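Local coordinates for C381 turret protein (Sulfolobus turreted icosahedral virus, PDB 4IND) that probably builds the turrets of the viral capsid, as a pentameric protein of three jelly-roll domains, at residues S328-F333 with P342-R347. Residues are numbered along the deposited sequence; the frame is centred on the assembly and turned at random.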
ATOM      1  N   SER A 328     -33.659   1.872  -7.271  1.00 38.79           N
ATOM      2  CA  SER A 328     -34.064   0.921  -6.238  1.00 38.01           C
ATOM      3  C   SER A 328     -34.440   1.657  -4.969  1.00 34.53           C
ATOM      4  O   SER A 328     -33.854   2.688  -4.629  1.00 36.66           O
ATOM      5  CB  SER A 328     -32.983  -0.137  -5.978  1.00 59.14           C
ATOM      6  OG  SER A 328     -31.673   0.400  -6.102  1.00 70.98           O
ATOM      7  N   THR A 329     -35.448   1.132  -4.286  1.00 33.88           N
ATOM      8  CA  THR A 329     -35.894   1.689  -3.022  1.00 37.47           C
ATOM      9  C   THR A 329     -34.806   1.479  -1.985  1.00 38.46           C
ATOM     10  O   THR A 329     -34.333   0.352  -1.808  1.00 40.29           O
ATOM     11  CB  THR A 329     -37.193   1.021  -2.571  1.00 38.76           C
ATOM     12  OG1 THR A 329     -38.213   1.267  -3.552  1.00 44.78           O
ATOM     13  CG2 THR A 329     -37.648   1.566  -1.226  1.00 39.48           C
ATOM     14  N   VAL A 330     -34.385   2.562  -1.326  1.00 37.59           N
ATOM     15  CA  VAL A 330     -33.359   2.475  -0.275  1.00 31.33           C
ATOM     16  C   VAL A 330     -33.966   2.683   1.126  1.00 35.15           C
ATOM     17  O   VAL A 330     -33.356   2.362   2.146  1.00 33.45           O
ATOM     18  CB  VAL A 330     -32.206   3.449  -0.504  1.00 32.98           C
ATOM     19  CG1 VAL A 330     -31.373   3.022  -1.717  1.00 31.41           C
ATOM     20  CG2 VAL A 330     -32.731   4.874  -0.680  1.00 33.83           C
ATOM     21  N   TRP A 331     -35.170   3.239   1.167  1.00 38.66           N
ATOM     22  CA  TRP A 331     -35.930   3.307   2.417  1.00 38.32           C
ATOM     23  C   TRP A 331     -37.398   3.516   2.132  1.00 32.89           C
ATOM     24  O   TRP A 331     -37.774   4.323   1.278  1.00 36.91           O
ATOM     25  CB  TRP A 331     -35.434   4.415   3.351  1.00 32.14           C
ATOM     26  CG  TRP A 331     -36.048   4.282   4.709  1.00 37.58           C
ATOM     27  CD1 TRP A 331     -37.066   5.042   5.234  1.00 39.41           C
ATOM     28  CD2 TRP A 331     -35.737   3.294   5.698  1.00 32.83           C
ATOM     29  NE1 TRP A 331     -37.378   4.596   6.487  1.00 38.55           N
ATOM     30  CE2 TRP A 331     -36.582   3.516   6.801  1.00 36.53           C
ATOM     31  CE3 TRP A 331     -34.817   2.237   5.763  1.00 34.68           C
ATOM     32  CZ2 TRP A 331     -36.541   2.731   7.965  1.00 35.26           C
ATOM     33  CZ3 TRP A 331     -34.768   1.454   6.917  1.00 34.23           C
ATOM     34  CH2 TRP A 331     -35.624   1.707   8.004  1.00 33.19           C
ATOM     35  N   ASP A 332     -38.234   2.781   2.849  1.00 35.58           N
ATOM     36  CA  ASP A 332     -39.666   2.912   2.707  1.00 35.19           C
ATOM     37  C   ASP A 332     -40.189   3.488   4.019  1.00 41.99           C
ATOM     38  O   ASP A 332     -40.150   2.826   5.055  1.00 40.92           O
ATOM     39  CB  ASP A 332     -40.290   1.553   2.412  1.00 36.00           C
ATOM     40  CG  ASP A 332     -41.780   1.640   2.165  1.00 48.43           C
ATOM     41  OD1 ASP A 332     -42.434   2.540   2.736  1.00 54.22           O
ATOM     42  OD2 ASP A 332     -42.303   0.813   1.396  1.00 50.21           O
ATOM     43  N   PHE A 333     -40.646   4.736   3.989  1.00 42.07           N
ATOM     44  CA  PHE A 333     -41.033   5.424   5.219  1.00 41.58           C
ATOM     45  C   PHE A 333     -42.339   4.904   5.810  1.00 49.23           C
ATOM     46  O   PHE A 333     -42.620   5.105   6.995  1.00 48.78           O
ATOM     47  CB  PHE A 333     -41.090   6.939   4.995  1.00 34.49           C
ATOM     48  CG  PHE A 333     -39.766   7.534   4.683  1.00 33.82           C
ATOM     49  CD1 PHE A 333     -38.905   7.914   5.701  1.00 34.66           C
ATOM     50  CD2 PHE A 333     -39.352   7.693   3.365  1.00 36.06           C
ATOM     51  CE1 PHE A 333     -37.649   8.460   5.403  1.00 35.19           C
ATOM     52  CE2 PHE A 333     -38.106   8.237   3.067  1.00 35.73           C
ATOM     53  CZ  PHE A 333     -37.255   8.617   4.083  1.00 38.11           C
ATOM     54  N   PRO A 342     -29.626   4.068  12.466  1.00 34.06           N
ATOM     55  CA  PRO A 342     -28.214   4.447  12.553  1.00 30.72           C
ATOM     56  C   PRO A 342     -27.300   3.774  11.516  1.00 39.09           C
ATOM     57  O   PRO A 342     -26.347   4.406  11.048  1.00 41.26           O
ATOM     58  CB  PRO A 342     -27.830   4.006  13.970  1.00 33.18           C
ATOM     59  CG  PRO A 342     -29.123   4.111  14.748  1.00 36.39           C
ATOM     60  CD  PRO A 342     -30.175   3.648  13.773  1.00 37.19           C
ATOM     61  N   SER A 343     -27.579   2.525  11.162  1.00 34.08           N
ATOM     62  CA  SER A 343     -26.685   1.791  10.247  1.00 36.12           C
ATOM     63  C   SER A 343     -26.948   2.087   8.764  1.00 38.68           C
ATOM     64  O   SER A 343     -26.236   1.599   7.889  1.00 35.83           O
ATOM     65  CB  SER A 343     -26.800   0.300  10.498  1.00 29.71           C
ATOM     66  OG  SER A 343     -28.097  -0.142  10.167  1.00 32.38           O
ATOM     67  N   TRP A 344     -27.971   2.883   8.486  1.00 38.10           N
ATOM     68  CA  TRP A 344     -28.364   3.182   7.116  1.00 35.62           C
ATOM     69  C   TRP A 344     -27.362   4.121   6.502  1.00 41.52           C
ATOM     70  O   TRP A 344     -27.108   5.207   7.025  1.00 42.31           O
ATOM     71  CB  TRP A 344     -29.729   3.845   7.126  1.00 31.63           C
ATOM     72  CG  TRP A 344     -30.431   3.996   5.797  1.00 31.87           C
ATOM     73  CD1 TRP A 344     -31.162   3.045   5.140  1.00 30.72           C
ATOM     74  CD2 TRP A 344     -30.545   5.198   5.022  1.00 27.74           C
ATOM     75  NE1 TRP A 344     -31.696   3.577   3.986  1.00 34.68           N
ATOM     76  CE2 TRP A 344     -31.347   4.911   3.901  1.00 26.42           C
ATOM     77  CE3 TRP A 344     -30.037   6.499   5.163  1.00 30.97           C
ATOM     78  CZ2 TRP A 344     -31.643   5.857   2.919  1.00 29.59           C
ATOM     79  CZ3 TRP A 344     -30.342   7.450   4.206  1.00 31.35           C
ATOM     80  CH2 TRP A 344     -31.135   7.125   3.095  1.00 36.63           C
ATOM     81  N   ASP A 345     -26.799   3.694   5.381  1.00 42.00           N
ATOM     82  CA  ASP A 345     -25.720   4.404   4.717  1.00 41.00           C
ATOM     83  C   ASP A 345     -25.769   3.943   3.259  1.00 40.10           C
ATOM     84  O   ASP A 345     -25.594   2.755   2.974  1.00 36.21           O
ATOM     85  CB  ASP A 345     -24.395   4.020   5.392  1.00 47.55           C
ATOM     86  CG  ASP A 345     -23.185   4.644   4.726  1.00 57.00           C
ATOM     87  OD1 ASP A 345     -23.252   5.832   4.355  1.00 62.51           O
ATOM     88  OD2 ASP A 345     -22.157   3.944   4.583  1.00 57.86           O
ATOM     89  N   ILE A 346     -26.061   4.861   2.341  1.00 34.99           N
ATOM     90  CA  ILE A 346     -26.207   4.488   0.939  1.00 36.67           C
ATOM     91  C   ILE A 346     -25.040   5.043   0.148  1.00 36.81           C
ATOM     92  O   ILE A 346     -24.911   6.270  -0.001  1.00 31.30           O
ATOM     93  CB  ILE A 346     -27.522   5.022   0.333  1.00 37.80           C
ATOM     94  CG1 ILE A 346     -28.702   4.713   1.242  1.00 32.54           C
ATOM     95  CG2 ILE A 346     -27.749   4.437  -1.068  1.00 40.51           C
ATOM     96  CD1 ILE A 346     -28.945   3.219   1.486  1.00 32.55           C
ATOM     97  N   ARG A 347     -24.200   4.150  -0.378  1.00 32.31           N
ATOM     98  CA  ARG A 347     -23.024   4.580  -1.114  1.00 37.54           C
ATOM     99  C   ARG A 347     -23.155   4.323  -2.603  1.00 37.15           C
ATOM    100  O   ARG A 347     -24.053   3.599  -3.046  1.00 37.26           O
ATOM    101  CB  ARG A 347     -21.773   3.872  -0.595  1.00 39.13           C
ATOM    102  CG  ARG A 347     -21.895   3.383   0.829  1.00 50.94           C
ATOM    103  CD  ARG A 347     -20.545   3.339   1.522  1.00 61.06           C
ATOM    104  NE  ARG A 347     -19.521   2.651   0.744  1.00 73.47           N
ATOM    105  CZ  ARG A 347     -19.302   1.340   0.782  1.00 80.74           C
ATOM    106  NH1 ARG A 347     -20.050   0.558   1.552  1.00 80.33           N
ATOM    107  NH2 ARG A 347     -18.338   0.813   0.037  1.00 84.83           N
TER
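Trp331 turns the edge of its six-membered ring toward the face of the Trp344 five-membered ring, an offset edge-to-face pair with the planes at 79° and Trp331 CE3 3.8 Å from Trp344 CD1. With CG anti to the backbone N (chi1 -169°), the Trp344 indole reaches across to strand 328-332 and directs its N-H at the carbonyl of Val330. The bond, 2.8 Å from Trp344 NE1 to Val330 O, is nearly straight at 173°; the oxygen lies in the indole plane, whereas the nitrogen stands above the carbonyl plane. Val330 and Trp331 form a classic beta bulge opposite Leu316. Alongside the hydrogen bond, Val330 CG2 meets Trp344 CZ2 at 3.9 Å, and Val330 CB packs 3.8 Å from Ile346 CD1. Ile346 CG1 in turn lies 3.6 Å above the Trp344 ring plane, toward its rim. The contact joins strand 328-332 to strand 346-349 and its leading loop, in different sheets of the C-terminal jelly roll, next to a second subunit whose Phe271 meets Trp331 edge-to-face. Trp331 NE1 donates a hydrogen bond to Gly337 O, so both indole N-H groups are satisfied within this buried apolar cluster, and the straight bond to Val330 O holds the Trp344 ring in its rotation.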